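Local coordinates for protein DNA photolyase (Agrobacterium tumefaciens, PDB 4U63) that repairs cyclobutane pyrimidine dimers in ultraviolet-damaged DNA, using light with a flavin cofactor and a methenyl-folate antenna, as a bacterial class III photolyase, at residues Glu315-Trp327 with Gln404-Phe416. Numbering follows the deposited sequence. Where two conformers were deposited one is given.
Sequences EKNWNDSFDAFSW and QWVAGSGADASPF
F322 lays one ring face under the carbonyl oxygen of A407, which sits 4.0 Å above the plane toward the rim, while F325 CD2 meets its edge in plane. F416 carries F325 CE2 over one of its faces and has the same A407 oxygen at its edge. The F325 and F416 side chains approach from opposite directions, and their rings meet obliquely, planes at 53°, closing to 3.5 Å between F325 CZ and F416 CZ; F322 CE1 touches F416 obliquely. G410 CA lies over one face of the W318 indole. Beyond the contact, K374 makes a cation-pi contact with F416.

Next to these rings is a polar patch. The Q404 side chain, bent at chi2 (-122°), turns its amide to the loop: OE1 takes a nearly straight bond from W318 N (2.9 Å, 177°), and NE2 gives one to K316 O (2.7 Å), bent at the hydrogen, and another to L313 O. One water donates to Q404 OE1 and also bonds S409 OG, which accepts a weak bond from N319 N. A second water joins N319 ND2 to G408 O, and N319 OD1 closes an Asx turn onto S321 N.

G408, at positive phi, ends helix 398-407 in a Schellman motif, and its carbonyl oxygen lies 3.5 Å from F322 CE2. The contact thus joins, within the FAD-binding domain, the end of this helix to the loop before helix 331-338. With both ends of its amide bonded to loop backbone, the buried Q404 side chain, about 9 Å from the bound FAD, has its flip state fixed.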
loop_
_atom_site.group_PDB
_atom_site.type_symbol
_atom_site.label_atom_id
_atom_site.label_comp_id
_atom_site.label_asym_id
_atom_site.label_seq_id
_atom_site.Cartn_x
_atom_site.Cartn_y
_atom_site.Cartn_z
ATOM N N GLU A 315 15.284 5.334 1.566
ATOM C CA GLU A 315 16.650 5.034 2.047
ATOM C C GLU A 315 17.447 6.216 2.624
ATOM O O GLU A 315 18.323 5.999 3.465
ATOM C CB GLU A 315 17.458 4.377 0.923
ATOM C CG GLU A 315 18.921 4.124 1.267
ATOM C CD GLU A 315 19.110 3.370 2.573
ATOM O OE1 GLU A 315 18.385 2.379 2.819
ATOM O OE2 GLU A 315 19.997 3.773 3.355
ATOM N N LYS A 316 17.171 7.445 2.183
ATOM C CA LYS A 316 17.888 8.625 2.697
ATOM C C LYS A 316 16.936 9.582 3.394
ATOM O O LYS A 316 15.787 9.730 2.979
ATOM C CB LYS A 316 18.606 9.362 1.564
ATOM C CG LYS A 316 19.740 8.581 0.920
ATOM C CD LYS A 316 20.626 9.519 0.109
ATOM C CE LYS A 316 21.782 8.784 -0.545
ATOM N NZ LYS A 316 22.471 9.642 -1.550
ATOM N N ASN A 317 17.414 10.230 4.456
ATOM C CA ASN A 317 16.604 11.213 5.162
ATOM C C ASN A 317 16.249 12.363 4.225
ATOM O O ASN A 317 17.122 12.913 3.534
ATOM C CB ASN A 317 17.330 11.782 6.381
ATOM C CG ASN A 317 17.640 10.728 7.435
ATOM O OD1 ASN A 317 16.756 9.995 7.860
ATOM N ND2 ASN A 317 18.884 10.651 7.853
ATOM N N TRP A 318 14.976 12.735 4.202
ATOM C CA TRP A 318 14.561 13.944 3.477
ATOM C C TRP A 318 15.310 15.175 4.027
ATOM O O TRP A 318 15.776 16.033 3.262
ATOM C CB TRP A 318 13.048 14.123 3.577
ATOM C CG TRP A 318 12.513 15.351 2.920
ATOM C CD1 TRP A 318 12.595 16.638 3.378
ATOM C CD2 TRP A 318 11.785 15.406 1.699
ATOM N NE1 TRP A 318 11.977 17.496 2.502
ATOM C CE2 TRP A 318 11.472 16.767 1.459
ATOM C CE3 TRP A 318 11.379 14.445 0.768
ATOM C CZ2 TRP A 318 10.759 17.186 0.332
ATOM C CZ3 TRP A 318 10.664 14.863 -0.365
ATOM C CH2 TRP A 318 10.366 16.226 -0.570
ATOM N N ASN A 319 15.418 15.247 5.354
ATOM C CA ASN A 319 16.168 16.284 6.036
ATOM C C ASN A 319 17.511 15.693 6.417
ATOM O O ASN A 319 17.592 14.858 7.328
ATOM C CB ASN A 319 15.388 16.744 7.264
ATOM C CG ASN A 319 16.017 17.934 7.964
ATOM O OD1 ASN A 319 17.230 18.184 7.872
ATOM N ND2 ASN A 319 15.190 18.678 8.696
ATOM N N ASP A 320 18.570 16.115 5.724
ATOM C CA ASP A 320 19.903 15.533 5.949
ATOM C C ASP A 320 20.527 15.890 7.306
ATOM O O ASP A 320 21.555 15.333 7.663
ATOM C CB ASP A 320 20.875 15.845 4.791
ATOM C CG ASP A 320 21.171 17.333 4.623
ATOM O OD1 ASP A 320 20.756 18.155 5.465
ATOM O OD2 ASP A 320 21.839 17.673 3.625
ATOM N N SER A 321 19.904 16.802 8.057
ATOM C CA SER A 321 20.328 17.080 9.431
ATOM C C SER A 321 20.225 15.837 10.311
ATOM O O SER A 321 20.913 15.744 11.319
ATOM C CB SER A 321 19.512 18.216 10.055
ATOM O OG SER A 321 19.787 19.451 9.425
ATOM N N PHE A 322 19.367 14.891 9.930
ATOM C CA PHE A 322 19.240 13.626 10.664
ATOM C C PHE A 322 20.267 12.561 10.302
ATOM O O PHE A 322 20.279 11.497 10.916
ATOM C CB PHE A 322 17.833 13.048 10.488
ATOM C CG PHE A 322 16.793 13.755 11.300
ATOM C CD1 PHE A 322 16.766 13.615 12.684
ATOM C CD2 PHE A 322 15.842 14.554 10.694
ATOM C CE1 PHE A 322 15.807 14.262 13.444
ATOM C CE2 PHE A 322 14.876 15.208 11.449
ATOM C CZ PHE A 322 14.855 15.063 12.823
ATOM N N ASP A 323 21.138 12.827 9.331
ATOM C CA ASP A 323 22.081 11.808 8.864
ATOM C C ASP A 323 23.013 11.319 9.958
ATOM O O ASP A 323 23.355 10.134 10.001
ATOM C CB ASP A 323 22.929 12.325 7.703
ATOM C CG ASP A 323 22.164 12.396 6.405
ATOM O OD1 ASP A 323 20.960 12.064 6.372
ATOM O OD2 ASP A 323 22.784 12.785 5.407
ATOM N N ALA A 324 23.404 12.220 10.843
ATOM C CA ALA A 324 24.329 11.874 11.914
ATOM C C ALA A 324 23.635 11.367 13.177
ATOM O O ALA A 324 24.299 11.140 14.182
ATOM C CB ALA A 324 25.209 13.068 12.244
ATOM N N PHE A 325 22.314 11.181 13.134
ATOM C CA PHE A 325 21.575 10.680 14.288
ATOM C C PHE A 325 22.137 9.322 14.693
ATOM O O PHE A 325 22.372 8.476 13.833
ATOM C CB PHE A 325 20.087 10.565 13.970
ATOM C CG PHE A 325 19.222 10.559 15.179
ATOM C CD1 PHE A 325 18.996 9.388 15.879
ATOM C CD2 PHE A 325 18.639 11.731 15.628
ATOM C CE1 PHE A 325 18.196 9.387 17.008
ATOM C CE2 PHE A 325 17.836 11.739 16.753
ATOM C CZ PHE A 325 17.617 10.569 17.447
ATOM N N SER A 326 22.359 9.123 15.992
ATOM C CA SER A 326 22.950 7.874 16.490
ATOM C C SER A 326 21.863 6.914 16.965
ATOM O O SER A 326 21.368 7.012 18.085
ATOM C CB SER A 326 23.953 8.149 17.614
ATOM O OG SER A 326 24.614 6.951 18.001
ATOM N N TRP A 327 21.493 5.981 16.097
ATOM C CA TRP A 327 20.445 5.012 16.422
ATOM C C TRP A 327 21.039 3.929 17.288
ATOM O O TRP A 327 22.230 3.632 17.183
ATOM C CB TRP A 327 19.852 4.397 15.154
ATOM C CG TRP A 327 19.279 5.413 14.229
ATOM C CD1 TRP A 327 19.754 5.765 13.006
ATOM C CD2 TRP A 327 18.130 6.235 14.468
ATOM N NE1 TRP A 327 18.966 6.753 12.458
ATOM C CE2 TRP A 327 17.963 7.058 13.338
ATOM C CE3 TRP A 327 17.225 6.350 15.528
ATOM C CZ2 TRP A 327 16.925 7.988 13.234
ATOM C CZ3 TRP A 327 16.189 7.275 15.428
ATOM C CH2 TRP A 327 16.049 8.084 14.291
ATOM N N GLN A 404 9.039 8.586 7.161
ATOM C CA GLN A 404 9.808 9.836 7.252
ATOM C C GLN A 404 9.082 10.927 8.050
ATOM O O GLN A 404 9.715 11.648 8.825
ATOM C CB GLN A 404 10.220 10.347 5.869
ATOM C CG GLN A 404 11.257 9.452 5.198
ATOM C CD GLN A 404 12.552 10.174 4.817
ATOM O OE1 GLN A 404 13.008 11.073 5.514
ATOM N NE2 GLN A 404 13.150 9.756 3.724
ATOM N N TRP A 405 7.764 11.039 7.882
ATOM C CA TRP A 405 6.986 12.024 8.662
ATOM C C TRP A 405 7.023 11.698 10.151
ATOM O O TRP A 405 7.230 12.584 10.972
ATOM C CB TRP A 405 5.535 12.120 8.179
ATOM C CG TRP A 405 5.376 12.813 6.860
ATOM C CD1 TRP A 405 6.034 13.944 6.426
ATOM C CD2 TRP A 405 4.492 12.443 5.803
ATOM N NE1 TRP A 405 5.611 14.281 5.165
ATOM C CE2 TRP A 405 4.667 13.383 4.757
ATOM C CE3 TRP A 405 3.559 11.413 5.633
ATOM C CZ2 TRP A 405 3.956 13.306 3.563
ATOM C CZ3 TRP A 405 2.863 11.342 4.443
ATOM C CH2 TRP A 405 3.059 12.284 3.426
ATOM N N VAL A 406 6.847 10.422 10.499
ATOM C CA VAL A 406 6.923 10.025 11.908
ATOM C C VAL A 406 8.332 10.304 12.475
ATOM O O VAL A 406 8.472 10.718 13.629
ATOM C CB VAL A 406 6.522 8.551 12.124
ATOM C CG1 VAL A 406 6.648 8.178 13.600
ATOM C CG2 VAL A 406 5.086 8.323 11.673
ATOM N N ALA A 407 9.350 10.100 11.642
ATOM C CA ALA A 407 10.762 10.310 12.018
ATOM C C ALA A 407 11.180 11.778 12.141
ATOM O O ALA A 407 12.272 12.064 12.635
ATOM C CB ALA A 407 11.669 9.600 11.023
ATOM N N GLY A 408 10.342 12.703 11.672
ATOM C CA GLY A 408 10.608 14.127 11.811
ATOM C C GLY A 408 11.153 14.840 10.584
ATOM O O GLY A 408 11.558 15.986 10.702
ATOM N N SER A 409 11.165 14.181 9.418
ATOM C CA SER A 409 11.578 14.837 8.143
ATOM C C SER A 409 10.360 15.248 7.289
ATOM O O SER A 409 9.464 14.460 7.099
ATOM C CB SER A 409 12.450 13.918 7.301
ATOM O OG SER A 409 13.756 13.805 7.827
ATOM N N GLY A 410 10.356 16.484 6.787
ATOM C CA GLY A 410 9.289 16.962 5.913
ATOM C C GLY A 410 8.455 18.061 6.538
ATOM O O GLY A 410 8.323 18.142 7.759
ATOM N N ALA A 411 7.858 18.891 5.691
ATOM C CA ALA A 411 7.020 19.996 6.153
ATOM C C ALA A 411 5.826 19.532 6.956
ATOM O O ALA A 411 5.377 20.236 7.858
ATOM C CB ALA A 411 6.551 20.848 4.980
ATOM N N ASP A 412 5.318 18.348 6.634
ATOM C CA ASP A 412 4.170 17.773 7.341
ATOM C C ASP A 412 4.564 16.831 8.484
ATOM O O ASP A 412 3.689 16.200 9.108
ATOM C CB ASP A 412 3.258 17.066 6.332
ATOM C CG ASP A 412 2.586 18.051 5.386
ATOM O OD1 ASP A 412 1.699 18.794 5.845
ATOM O OD2 ASP A 412 2.940 18.092 4.192
ATOM N N ALA A 413 5.864 16.749 8.770
ATOM C CA ALA A 413 6.360 15.922 9.858
ATOM C C ALA A 413 6.059 16.564 11.193
ATOM O O ALA A 413 6.093 17.783 11.330
ATOM C CB ALA A 413 7.859 15.704 9.733
ATOM N N SER A 414 5.770 15.725 12.177
ATOM C CA SER A 414 5.715 16.157 13.551
ATOM C C SER A 414 7.180 16.360 13.972
ATOM O O SER A 414 8.025 15.521 13.644
ATOM C CB SER A 414 5.051 15.093 14.422
ATOM O OG SER A 414 4.997 15.499 15.777
ATOM N N PRO A 415 7.489 17.462 14.685
ATOM C CA PRO A 415 8.871 17.656 15.149
ATOM C C PRO A 415 9.342 16.473 15.987
ATOM O O PRO A 415 8.536 15.854 16.681
ATOM C CB PRO A 415 8.786 18.930 15.995
ATOM C CG PRO A 415 7.576 19.639 15.507
ATOM C CD PRO A 415 6.610 18.568 15.110
ATOM N N PHE A 416 10.630 16.155 15.915
ATOM C CA PHE A 416 11.162 14.988 16.627
ATOM C C PHE A 416 10.894 15.052 18.134
ATOM O O PHE A 416 10.572 14.035 18.758
ATOM C CB PHE A 416 12.668 14.845 16.409
ATOM C CG PHE A 416 13.202 13.523 16.872
ATOM C CD1 PHE A 416 13.207 12.434 16.019
ATOM C CD2 PHE A 416 13.673 13.363 18.170
ATOM C CE1 PHE A 416 13.685 11.206 16.443
ATOM C CE2 PHE A 416 14.158 12.139 18.602
ATOM C CZ PHE A 416 14.161 11.059 17.734
HETATM O O HOH W 1 13.588 11.169 8.339
HETATM O O HOH W 2 12.507 18.047 9.259
#